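PDB 5N6G: GTN Reductase from Agrobacterium tumefaciens, which is an FMN-containing ene-reductase of the Old Yellow Enzyme family that probably reduces activated carbon-carbon double bonds with electrons from a nicotinamide cofactor. Local coordinates for residues G182-I185 against E186-K190; G202-E205 against N206-R209; N334-L337 against V338-L341; N306-D309 against R310-I314. All blocks are in the same frame, centred on the assembly; numbering follows the deposited sequence.

Contact 1. Residues G182-I185 against E186-K190. With 8OZ (2-Phenylacrylic acid), chain C.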
loop_
_atom_site.group_PDB
_atom_site.type_symbol
_atom_site.label_atom_id
_atom_site.label_comp_id
_atom_site.label_asym_id
_atom_site.label_seq_id
_atom_site.Cartn_x
_atom_site.Cartn_y
_atom_site.Cartn_z
ATOM N N GLY A 182 -2.796 -1.002 9.485
ATOM C CA GLY A 182 -2.352 -1.731 10.673
ATOM C C GLY A 182 -1.030 -2.456 10.561
ATOM O O GLY A 182 -0.750 -3.295 11.419
ATOM N N TYR A 183 -0.227 -2.190 9.539
ATOM C CA TYR A 183 1.055 -2.866 9.387
ATOM C C TYR A 183 2.138 -2.098 10.150
ATOM O O TYR A 183 1.836 -1.311 11.047
ATOM C CB TYR A 183 1.334 -3.112 7.908
ATOM C CG TYR A 183 0.317 -4.114 7.373
ATOM C CD1 TYR A 183 0.312 -5.422 7.815
ATOM C CD2 TYR A 183 -0.669 -3.735 6.467
ATOM C CE1 TYR A 183 -0.610 -6.352 7.336
ATOM C CE2 TYR A 183 -1.612 -4.660 6.003
ATOM C CZ TYR A 183 -1.560 -5.958 6.431
ATOM O OH TYR A 183 -2.471 -6.881 5.980
ATOM N N LEU A 184 3.410 -2.399 9.894
ATOM C CA LEU A 184 4.464 -1.994 10.838
ATOM C C LEU A 184 4.456 -0.492 11.109
ATOM O O LEU A 184 4.563 -0.073 12.266
ATOM C CB LEU A 184 5.838 -2.417 10.333
ATOM C CG LEU A 184 6.999 -2.074 11.285
ATOM C CD1 LEU A 184 6.908 -2.873 12.566
ATOM C CD2 LEU A 184 8.364 -2.283 10.592
ATOM N N ILE A 185 4.439 0.330 10.060
ATOM C CA ILE A 185 4.560 1.767 10.278
ATOM C C ILE A 185 3.374 2.265 11.081
ATOM O O ILE A 185 3.530 3.078 12.002
ATOM C CB ILE A 185 4.714 2.510 8.941
ATOM C CG1 ILE A 185 6.034 2.098 8.272
ATOM C CG2 ILE A 185 4.737 4.022 9.165
ATOM C CD1 ILE A 185 6.229 2.627 6.860
ATOM N N GLU A 186 2.175 1.773 10.764
ATOM C CA GLU A 186 0.979 2.151 11.513
ATOM C C GLU A 186 1.032 1.669 12.948
ATOM O O GLU A 186 0.469 2.309 13.847
ATOM C CB GLU A 186 -0.286 1.579 10.879
ATOM C CG GLU A 186 -1.022 2.550 10.067
ATOM C CD GLU A 186 -2.534 2.322 10.028
ATOM O OE1 GLU A 186 -3.118 1.427 10.712
ATOM O OE2 GLU A 186 -3.131 3.091 9.267
ATOM N N GLN A 187 1.645 0.512 13.180
ATOM C CA GLN A 187 1.793 0.005 14.541
ATOM C C GLN A 187 2.594 0.974 15.412
ATOM O O GLN A 187 2.281 1.174 16.590
ATOM C CB GLN A 187 2.447 -1.381 14.512
ATOM C CG GLN A 187 1.543 -2.473 13.962
ATOM C CD GLN A 187 2.296 -3.686 13.418
ATOM O OE1 GLN A 187 3.322 -4.094 13.958
ATOM N NE2 GLN A 187 1.751 -4.288 12.372
ATOM N N PHE A 188 3.624 1.601 14.838
ATOM C CA PHE A 188 4.339 2.665 15.543
ATOM C C PHE A 188 3.478 3.915 15.695
ATOM O O PHE A 188 3.528 4.587 16.738
ATOM C CB PHE A 188 5.608 3.039 14.783
ATOM C CG PHE A 188 6.820 2.183 15.071
ATOM C CD1 PHE A 188 7.090 1.054 14.320
ATOM C CD2 PHE A 188 7.707 2.523 16.083
ATOM C CE1 PHE A 188 8.199 0.284 14.588
ATOM C CE2 PHE A 188 8.844 1.772 16.339
ATOM C CZ PHE A 188 9.091 0.652 15.595
ATOM N N LEU A 189 2.695 4.251 14.671
ATOM C CA LEU A 189 1.937 5.507 14.673
ATOM C C LEU A 189 0.806 5.501 15.690
ATOM O O LEU A 189 0.577 6.501 16.382
ATOM C CB LEU A 189 1.305 5.759 13.306
ATOM C CG LEU A 189 2.127 6.195 12.111
ATOM C CD1 LEU A 189 1.211 6.230 10.901
ATOM C CD2 LEU A 189 2.729 7.548 12.371
ATOM N N LYS A 190 0.048 4.412 15.762
ATOM C CA LYS A 190 -1.214 4.403 16.505
ATOM C C LYS A 190 -1.046 3.935 17.955
ATOM O O LYS A 190 -0.177 3.128 18.297
ATOM C CB LYS A 190 -2.263 3.579 15.753
ATOM C CG LYS A 190 -2.627 4.221 14.420
ATOM C CD LYS A 190 -3.754 3.546 13.694
ATOM C CE LYS A 190 -4.103 4.312 12.421
ATOM N NZ LYS A 190 -5.046 3.592 11.513
HETATM C C4 8OZ C . -6.032 -8.120 2.071
HETATM C C5 8OZ C . -5.460 -9.340 2.349
HETATM C C6 8OZ C . -4.153 -9.398 2.779
HETATM C C7 8OZ C . -3.410 -8.239 2.915
HETATM C C8 8OZ C . -3.714 -4.529 3.270
HETATM C C 8OZ C . -1.901 -5.774 2.182
HETATM O O 8OZ C . -3.131 -3.476 3.182
HETATM C C1 8OZ C . -3.139 -5.770 2.654
HETATM C C2 8OZ C . -3.972 -7.004 2.619
HETATM C C3 8OZ C . -5.301 -6.954 2.208
HETATM O O1 8OZ C . -4.849 -4.653 3.914
#
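The short helix 184-189 follows barrel strand 174-178 of this Old Yellow Enzyme TIM barrel, and at its N-terminus Gly182 is held by two side chains of the first turn while Tyr183, the N-cap residue, reaches into the substrate pocket. Gly182 N donates to Glu186 OE1 at 2.7 Å, a short bond whose N-H...OE1 angle is bent to 135°, the donor coming from above the carboxylate plane. The carbonyl of the same glycine is held more squarely: Gln187 NE2 reaches Gly182 O at 2.9 Å with an N-H...O angle of 172°, the acceptor lying in the plane of the glutamine amide. A chain extended beyond CG carries that amide back past Tyr183 O, and the same amide also bonds to Val101 O and Arg103 N, tying the turn to the loop after strand 94-99. Lys190 NZ forms a salt bridge with Glu186, 3.0 Å from OE2, though its hydrogen bonds to both carboxylate oxygens are weak; OE2 is also hydrogen-bonded to Ser232, an arrangement likely to favour the charged carboxylate. Leu184 and Phe188 run side by side in the same direction, Leu184 CD1 4.0 Å from Phe188 CE1. Tyr183 OH is hydrogen-bonded to Tyr65, and the tyrosine ring turns its edge to the carboxylate of 2-phenylacrylic acid, Tyr183 CE2 standing 3.4 Å from ligand atom O.

Contact 2. Residues G202-E205 against N206-R209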
loop_
_atom_site.group_PDB
_atom_site.type_symbol
_atom_site.label_atom_id
_atom_site.label_comp_id
_atom_site.label_asym_id
_atom_site.label_seq_id
_atom_site.Cartn_x
_atom_site.Cartn_y
_atom_site.Cartn_z
ATOM N N GLY A 202 5.065 7.377 22.827
ATOM C CA GLY A 202 4.518 8.440 23.650
ATOM C C GLY A 202 3.894 9.549 22.824
ATOM O O GLY A 202 2.751 9.440 22.364
ATOM N N SER A 203 4.646 10.618 22.626
ATOM C CA SER A 203 4.165 11.795 21.927
ATOM C C SER A 203 3.854 11.494 20.467
ATOM O O SER A 203 4.325 10.521 19.878
ATOM C CB SER A 203 5.203 12.909 21.996
ATOM O OG SER A 203 6.386 12.571 21.297
ATOM N N ILE A 204 3.058 12.377 19.877
ATOM C CA ILE A 204 2.785 12.303 18.445
ATOM C C ILE A 204 4.085 12.352 17.651
ATOM O O ILE A 204 4.274 11.589 16.698
ATOM C CB ILE A 204 1.833 13.448 18.049
ATOM C CG1 ILE A 204 0.419 13.106 18.505
ATOM C CG2 ILE A 204 1.903 13.765 16.554
ATOM C CD1 ILE A 204 -0.527 14.312 18.466
ATOM N N GLU A 205 4.990 13.266 18.016
ATOM C CA GLU A 205 6.262 13.389 17.313
ATOM C C GLU A 205 7.051 12.093 17.385
ATOM O O GLU A 205 7.686 11.683 16.404
ATOM C CB GLU A 205 7.088 14.532 17.916
ATOM C CG GLU A 205 6.472 15.948 17.754
ATOM C CD GLU A 205 5.284 16.299 18.698
ATOM O OE1 GLU A 205 4.935 15.550 19.648
ATOM O OE2 GLU A 205 4.685 17.373 18.473
ATOM N N ASN A 206 7.049 11.451 18.549
ATOM C CA ASN A 206 7.784 10.202 18.705
ATOM C C ASN A 206 7.135 9.078 17.922
ATOM O O ASN A 206 7.835 8.244 17.330
ATOM C CB ASN A 206 7.878 9.829 20.178
ATOM C CG ASN A 206 8.914 10.641 20.921
ATOM O OD1 ASN A 206 9.563 11.533 20.347
ATOM N ND2 ASN A 206 9.104 10.321 22.190
ATOM N N ARG A 207 5.793 9.001 17.943
ATOM C CA ARG A 207 5.109 7.937 17.209
ATOM C C ARG A 207 5.230 8.090 15.691
ATOM O O ARG A 207 5.198 7.081 14.971
ATOM C CB ARG A 207 3.646 7.863 17.640
ATOM C CG ARG A 207 3.529 7.321 19.090
ATOM C CD ARG A 207 2.105 7.023 19.476
ATOM N NE ARG A 207 1.386 8.216 19.911
ATOM C CZ ARG A 207 0.163 8.554 19.514
ATOM N NH1 ARG A 207 -0.503 7.838 18.618
ATOM N NH2 ARG A 207 -0.412 9.623 20.044
ATOM N N ALA A 208 5.370 9.318 15.187
ATOM C CA ALA A 208 5.591 9.576 13.770
ATOM C C ALA A 208 7.042 9.397 13.340
ATOM O O ALA A 208 7.323 9.412 12.140
ATOM C CB ALA A 208 5.146 10.999 13.445
ATOM N N ARG A 209 7.962 9.263 14.293
ATOM C CA ARG A 209 9.393 9.279 13.997
ATOM C C ARG A 209 9.777 8.172 13.032
ATOM O O ARG A 209 10.525 8.410 12.078
ATOM C CB ARG A 209 10.187 9.133 15.291
ATOM C CG ARG A 209 11.695 9.222 15.106
ATOM C CD ARG A 209 12.430 9.098 16.450
ATOM N NE ARG A 209 11.900 10.029 17.446
ATOM C CZ ARG A 209 12.102 11.340 17.431
ATOM N NH1 ARG A 209 12.821 11.895 16.469
ATOM N NH2 ARG A 209 11.552 12.100 18.363
HETATM O O HOH W 1 0.223 11.291 22.467
#
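Arg207 folds back over the start of its own helix to reach Gly202. Its CB lies beside Ser203 O, the acceptor of the Arg207 N hydrogen bond, and CG keeps to the same carbonyl at 3.4 Å from Ser203 O. CD then passes over to Gly202 O, and the bend at chi3 (-82°) turns NE onto it: NE donates to Gly202 O at 3.1 Å, with the oxygen close to the guanidinium plane, although NE itself stands 42° above the carbonyl plane. Farther out, NH2 has the CG1 methylene of Ile204 at 3.9 Å and donates to a water that in turn donates to Gly202 O, so direct and water-mediated bonds converge on one carbonyl. NH1 points to Leu189 O and to a salt bridge with Glu242.

These bonds gather at the N-terminus of helix 204-222, one of the outer helices of the TIM barrel, where Ser203 is the N-cap. With chi1 at 66° its OG sits between the backbone N and the carbonyl carbon and accepts from Asn206 N at 3.0 Å, satisfying an amide of the first turn. Asn206 CG stands 3.2 Å from that same Ser203 OG; its ND2 turns back to Gly201 O, while OD1 receives NH2 of Arg209 at 2.9 Å, nearly in the guanidinium plane. Arg209 NE is held by Asp199 O. On the flank toward helix 245-256, Ile204 rests on Pro247 and Tyr251, and Ala208 also touches Tyr251.

Contact 3. Residues N334-L337 against V338-L341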
loop_
_atom_site.group_PDB
_atom_site.type_symbol
_atom_site.label_atom_id
_atom_site.label_comp_id
_atom_site.label_asym_id
_atom_site.label_seq_id
_atom_site.Cartn_x
_atom_site.Cartn_y
_atom_site.Cartn_z
ATOM N N ASN A 334 -12.255 -5.613 -13.690
ATOM C CA ASN A 334 -12.356 -4.847 -14.934
ATOM C C ASN A 334 -10.954 -4.470 -15.373
ATOM O O ASN A 334 -10.432 -3.409 -14.989
ATOM C CB ASN A 334 -13.218 -3.605 -14.744
ATOM C CG ASN A 334 -14.631 -3.959 -14.423
ATOM O OD1 ASN A 334 -15.422 -4.233 -15.318
ATOM N ND2 ASN A 334 -14.961 -3.985 -13.127
ATOM N N PRO A 335 -10.310 -5.309 -16.176
ATOM C CA PRO A 335 -8.954 -4.958 -16.620
ATOM C C PRO A 335 -8.931 -3.648 -17.384
ATOM O O PRO A 335 -8.005 -2.843 -17.217
ATOM C CB PRO A 335 -8.554 -6.163 -17.486
ATOM C CG PRO A 335 -9.829 -6.804 -17.891
ATOM C CD PRO A 335 -10.778 -6.583 -16.748
ATOM N N ASP A 336 -9.944 -3.412 -18.215
ATOM C CA ASP A 336 -10.087 -2.167 -18.970
ATOM C C ASP A 336 -11.036 -1.203 -18.275
ATOM O O ASP A 336 -11.906 -0.599 -18.904
ATOM C CB ASP A 336 -10.556 -2.457 -20.391
ATOM C CG ASP A 336 -11.877 -3.208 -20.452
ATOM O OD1 ASP A 336 -12.314 -3.793 -19.444
ATOM O OD2 ASP A 336 -12.479 -3.237 -21.547
ATOM N N LEU A 337 -10.875 -1.056 -16.963
ATOM C CA LEU A 337 -11.706 -0.134 -16.194
ATOM C C LEU A 337 -11.666 1.267 -16.783
ATOM O O LEU A 337 -12.689 1.955 -16.823
ATOM C CB LEU A 337 -11.252 -0.096 -14.735
ATOM C CG LEU A 337 -12.061 0.832 -13.832
ATOM C CD1 LEU A 337 -13.532 0.398 -13.774
ATOM C CD2 LEU A 337 -11.461 0.852 -12.450
ATOM N N VAL A 338 -10.488 1.713 -17.231
ATOM C CA VAL A 338 -10.364 3.078 -17.746
ATOM C C VAL A 338 -11.317 3.293 -18.915
ATOM O O VAL A 338 -12.097 4.257 -18.938
ATOM C CB VAL A 338 -8.906 3.371 -18.140
ATOM C CG1 VAL A 338 -8.804 4.685 -18.907
ATOM C CG2 VAL A 338 -8.014 3.429 -16.914
ATOM N N ARG A 339 -11.283 2.388 -19.899
ATOM C CA ARG A 339 -12.177 2.512 -21.049
ATOM C C ARG A 339 -13.640 2.414 -20.639
ATOM O O ARG A 339 -14.487 3.157 -21.147
ATOM C CB ARG A 339 -11.838 1.436 -22.070
ATOM C CG ARG A 339 -12.688 1.503 -23.346
ATOM C CD ARG A 339 -12.371 0.352 -24.267
ATOM N NE ARG A 339 -13.389 0.213 -25.309
ATOM C CZ ARG A 339 -13.598 -0.901 -26.002
ATOM N NH1 ARG A 339 -12.865 -1.981 -25.769
ATOM N NH2 ARG A 339 -14.546 -0.937 -26.928
ATOM N N ARG A 340 -13.966 1.491 -19.734
ATOM C CA ARG A 340 -15.348 1.367 -19.290
ATOM C C ARG A 340 -15.824 2.653 -18.627
ATOM O O ARG A 340 -16.945 3.111 -18.883
ATOM C CB ARG A 340 -15.493 0.189 -18.328
ATOM C CG ARG A 340 -15.416 -1.195 -19.003
ATOM C CD ARG A 340 -15.326 -2.315 -17.946
ATOM N NE ARG A 340 -15.075 -3.619 -18.577
ATOM C CZ ARG A 340 -15.993 -4.531 -18.849
ATOM N NH1 ARG A 340 -17.270 -4.313 -18.570
ATOM N NH2 ARG A 340 -15.626 -5.674 -19.416
ATOM N N LEU A 341 -14.995 3.247 -17.770
ATOM C CA LEU A 341 -15.407 4.495 -17.130
ATOM C C LEU A 341 -15.500 5.625 -18.146
ATOM O O LEU A 341 -16.412 6.458 -18.075
ATOM C CB LEU A 341 -14.438 4.867 -16.011
ATOM C CG LEU A 341 -14.362 3.914 -14.819
ATOM C CD1 LEU A 341 -13.354 4.419 -13.785
ATOM C CD2 LEU A 341 -15.718 3.738 -14.170
HETATM O O HOH W 2 -8.056 0.065 -17.175
HETATM O O HOH W 3 -11.125 -2.671 -23.608
#
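Asp336 has its CG between the backbone N and the carbonyl carbon (chi1 58°), while Arg340 runs extended from CG to NE, and these two conformations bring carboxylate and guanidinium together at the N-terminus of helix 337-343. Asp336 is the N-cap residue, third in a type I beta turn from Asn334 to Leu337, yet its side chain makes no capping bond; it pairs with Arg340 one turn on. Arg340 NE donates to Asp336 OD1 at 2.9 Å in an almost straight salt bridge, reaching that oxygen from above the carboxylate plane; the two flat groups stand 80° apart. The backbone reinforces the pair, Arg340 N donating to Asp336 O. Asn334 OD1 lies over one guanidinium face, offset toward its rim and 3.6 Å from Arg340 CZ; this oxygen accepts from Asn348 N, and Arg340 NH1 goes to Pro346 O, so the turn is tied to the segment following the helix. Asp336 OD2 accepts from Leu369 N and from a water that also takes a bond from Arg339 NH1, itself bonded to Ala370 O, linking two opposite charges too far apart to bridge directly. A second water donates to Pro335 O and accepts from Val338 N. On the side facing strand 324-327, Leu337 and Leu341 pack together, Leu337 CD1 lying 3.8 Å from Leu341 CG.

Contact 4. Residues N306-D309 against R310-I314. With FMN (flavin mononucleotide), chain B.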
loop_
_atom_site.group_PDB
_atom_site.type_symbol
_atom_site.label_atom_id
_atom_site.label_comp_id
_atom_site.label_asym_id
_atom_site.label_seq_id
_atom_site.Cartn_x
_atom_site.Cartn_y
_atom_site.Cartn_z
ATOM N N ASN A 306 -11.395 4.382 -1.518
ATOM C CA ASN A 306 -12.286 3.578 -0.689
ATOM C C ASN A 306 -13.745 3.901 -0.999
ATOM O O ASN A 306 -14.274 4.965 -0.644
ATOM C CB ASN A 306 -12.004 3.717 0.807
ATOM C CG ASN A 306 -12.775 2.679 1.619
ATOM O OD1 ASN A 306 -12.775 1.490 1.288
ATOM N ND2 ASN A 306 -13.480 3.133 2.655
ATOM N N GLY A 307 -14.401 2.988 -1.705
ATOM C CA GLY A 307 -15.819 3.120 -1.975
ATOM C C GLY A 307 -16.190 4.060 -3.096
ATOM O O GLY A 307 -17.364 4.421 -3.211
ATOM N N TYR A 308 -15.239 4.488 -3.917
ATOM C CA TYR A 308 -15.578 5.350 -5.043
ATOM C C TYR A 308 -16.268 4.553 -6.138
ATOM O O TYR A 308 -16.051 3.348 -6.287
ATOM C CB TYR A 308 -14.321 6.009 -5.605
ATOM C CG TYR A 308 -13.866 7.178 -4.796
ATOM C CD1 TYR A 308 -14.375 8.437 -5.047
ATOM C CD2 TYR A 308 -12.946 7.031 -3.764
ATOM C CE1 TYR A 308 -13.978 9.535 -4.315
ATOM C CE2 TYR A 308 -12.538 8.139 -3.006
ATOM C CZ TYR A 308 -13.074 9.384 -3.291
ATOM O OH TYR A 308 -12.713 10.498 -2.581
ATOM N N ASP A 309 -17.109 5.246 -6.905
ATOM C CA ASP A 309 -17.706 4.738 -8.134
ATOM C C ASP A 309 -17.520 5.795 -9.217
ATOM O O ASP A 309 -16.865 6.821 -9.001
ATOM C CB ASP A 309 -19.179 4.347 -7.932
ATOM C CG ASP A 309 -20.088 5.526 -7.563
ATOM O OD1 ASP A 309 -19.726 6.708 -7.765
ATOM O OD2 ASP A 309 -21.198 5.249 -7.067
ATOM N N ARG A 310 -18.062 5.533 -10.406
ATOM C CA ARG A 310 -17.801 6.434 -11.524
ATOM C C ARG A 310 -18.205 7.863 -11.180
ATOM O O ARG A 310 -17.397 8.791 -11.313
ATOM C CB ARG A 310 -18.534 5.962 -12.768
ATOM C CG ARG A 310 -18.211 6.801 -14.007
ATOM C CD ARG A 310 -18.985 6.377 -15.238
ATOM N NE ARG A 310 -18.490 7.077 -16.429
ATOM C CZ ARG A 310 -18.982 8.215 -16.918
ATOM N NH1 ARG A 310 -19.982 8.844 -16.314
ATOM N NH2 ARG A 310 -18.435 8.749 -18.002
ATOM N N GLN A 311 -19.449 8.063 -10.732
ATOM C CA GLN A 311 -19.947 9.426 -10.558
ATOM C C GLN A 311 -19.199 10.154 -9.441
ATOM O O GLN A 311 -18.844 11.332 -9.590
ATOM C CB GLN A 311 -21.449 9.417 -10.280
ATOM C CG GLN A 311 -22.089 10.805 -10.372
ATOM C CD GLN A 311 -21.798 11.500 -11.697
ATOM O OE1 GLN A 311 -21.804 10.876 -12.760
ATOM N NE2 GLN A 311 -21.519 12.794 -11.633
ATOM N N SER A 312 -18.934 9.475 -8.323
ATOM C CA SER A 312 -18.238 10.150 -7.228
ATOM C C SER A 312 -16.779 10.422 -7.568
ATOM O O SER A 312 -16.227 11.443 -7.141
ATOM C CB SER A 312 -18.341 9.331 -5.937
ATOM O OG SER A 312 -17.819 8.026 -6.114
ATOM N N ALA A 313 -16.138 9.550 -8.344
ATOM C CA ALA A 313 -14.768 9.831 -8.753
ATOM C C ALA A 313 -14.702 11.016 -9.700
ATOM O O ALA A 313 -13.823 11.872 -9.567
ATOM C CB ALA A 313 -14.146 8.598 -9.404
ATOM N N ILE A 314 -15.614 11.084 -10.670
ATOM C CA ILE A 314 -15.632 12.223 -11.572
ATOM C C ILE A 314 -15.828 13.511 -10.784
ATOM O O ILE A 314 -15.120 14.503 -10.993
ATOM C CB ILE A 314 -16.723 12.034 -12.635
ATOM C CG1 ILE A 314 -16.309 10.897 -13.570
ATOM C CG2 ILE A 314 -16.949 13.326 -13.413
ATOM C CD1 ILE A 314 -17.385 10.496 -14.553
HETATM N N1 FMN B . -4.460 -2.353 0.498
HETATM C C2 FMN B . -3.102 -2.152 0.522
HETATM O O2 FMN B . -2.603 -1.072 0.911
HETATM N N3 FMN B . -2.262 -3.151 0.080
HETATM C C4 FMN B . -2.653 -4.400 -0.365
HETATM O O4 FMN B . -1.822 -5.206 -0.783
HETATM C C4A FMN B . -4.083 -4.614 -0.357
HETATM N N5 FMN B . -4.539 -5.761 -0.796
HETATM C C5A FMN B . -5.909 -5.894 -0.935
HETATM C C6 FMN B . -6.405 -7.060 -1.507
HETATM C C7 FMN B . -7.759 -7.201 -1.777
HETATM C C7M FMN B . -8.244 -8.473 -2.428
HETATM C C8 FMN B . -8.646 -6.166 -1.462
HETATM C C8M FMN B . -10.108 -6.260 -1.798
HETATM C C9 FMN B . -8.160 -5.004 -0.866
HETATM C C9A FMN B . -6.796 -4.861 -0.612
HETATM N N10 FMN B . -6.260 -3.654 -0.116
HETATM C C10 FMN B . -4.910 -3.509 0.051
HETATM C "C1'" FMN B . -7.160 -2.501 0.038
HETATM C "C2'" FMN B . -7.437 -1.845 -1.309
HETATM O "O2'" FMN B . -6.242 -1.264 -1.844
HETATM C "C3'" FMN B . -8.519 -0.767 -1.241
HETATM O "O3'" FMN B . -8.161 0.209 -0.265
HETATM C "C4'" FMN B . -9.904 -1.311 -0.894
HETATM O "O4'" FMN B . -10.245 -2.389 -1.768
HETATM C "C5'" FMN B . -10.970 -0.231 -0.922
HETATM O "O5'" FMN B . -11.096 0.317 -2.250
HETATM P P FMN B . -12.303 -0.034 -3.278
HETATM O O1P FMN B . -13.567 0.447 -2.596
HETATM O O2P FMN B . -12.293 -1.547 -3.410
HETATM O O3P FMN B . -11.955 0.696 -4.523
HETATM O O HOH W 4 -19.775 6.170 -4.009
#
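The chain runs extended through Tyr308 and Asp309 before turning into helix 310-318 at Arg310, where Asp309 O accepts from Ala313 N at 2.9 Å. Asp309 is the N-cap, and its side chain covers the helix start. With chi1 at 64°, Asp309 OD1 comes to Ser312 and takes two bonds there, from Ser312 N at 2.9 Å, met almost head-on, and from Ser312 OG at 2.8 Å, from above the carboxylate plane. Two donors of one residue thus fix the carboxylate, and its charge would suit the positive end of the helix dipole. Tyr308 sets CD1 of its ring 3.6 Å from Ser312 OG, with Ala313 N near the plane at the ring edge; Tyr308 OH is bonded to Glu268, and Arg275 makes a cation-pi contact with the ring. Near the start of the loop, Gly307 N donates to phosphate oxygen O1P of the flavin mononucleotide at 2.8 Å, and Asn306 OD1 lies beside FMN C5'. The loop therefore leads from barrel strand 301-305 past the FMN phosphate into helix 310-318, with Tyr308 and Ala313 packed against Val325 and Phe327 of the next strand, 324-327.

All four contacts lie at helix starts in one TIM barrel, in two groups. Contacts 1 and 2 have centres 11 Å apart and meet directly: Leu189 O is 2.8 Å from Arg207 NH1, a probable hydrogen bond joining helix 184-189 to helix 204-222. Contacts 3 and 4, centres 13 Å apart, are joined in the same manner, with Leu341 O 2.7 Å from Arg310 NE. The groups are well separated, the centres of contacts 1 and 3 being 33 Å apart on opposite sides of the chain's centre. The bound molecules span the interval: contact 1 meets the 2-phenylacrylic acid, contact 4 the FMN phosphate, and in contact 3 the Leu337 side chain is about 8 Å from FMN, while contact 2 lies away from both.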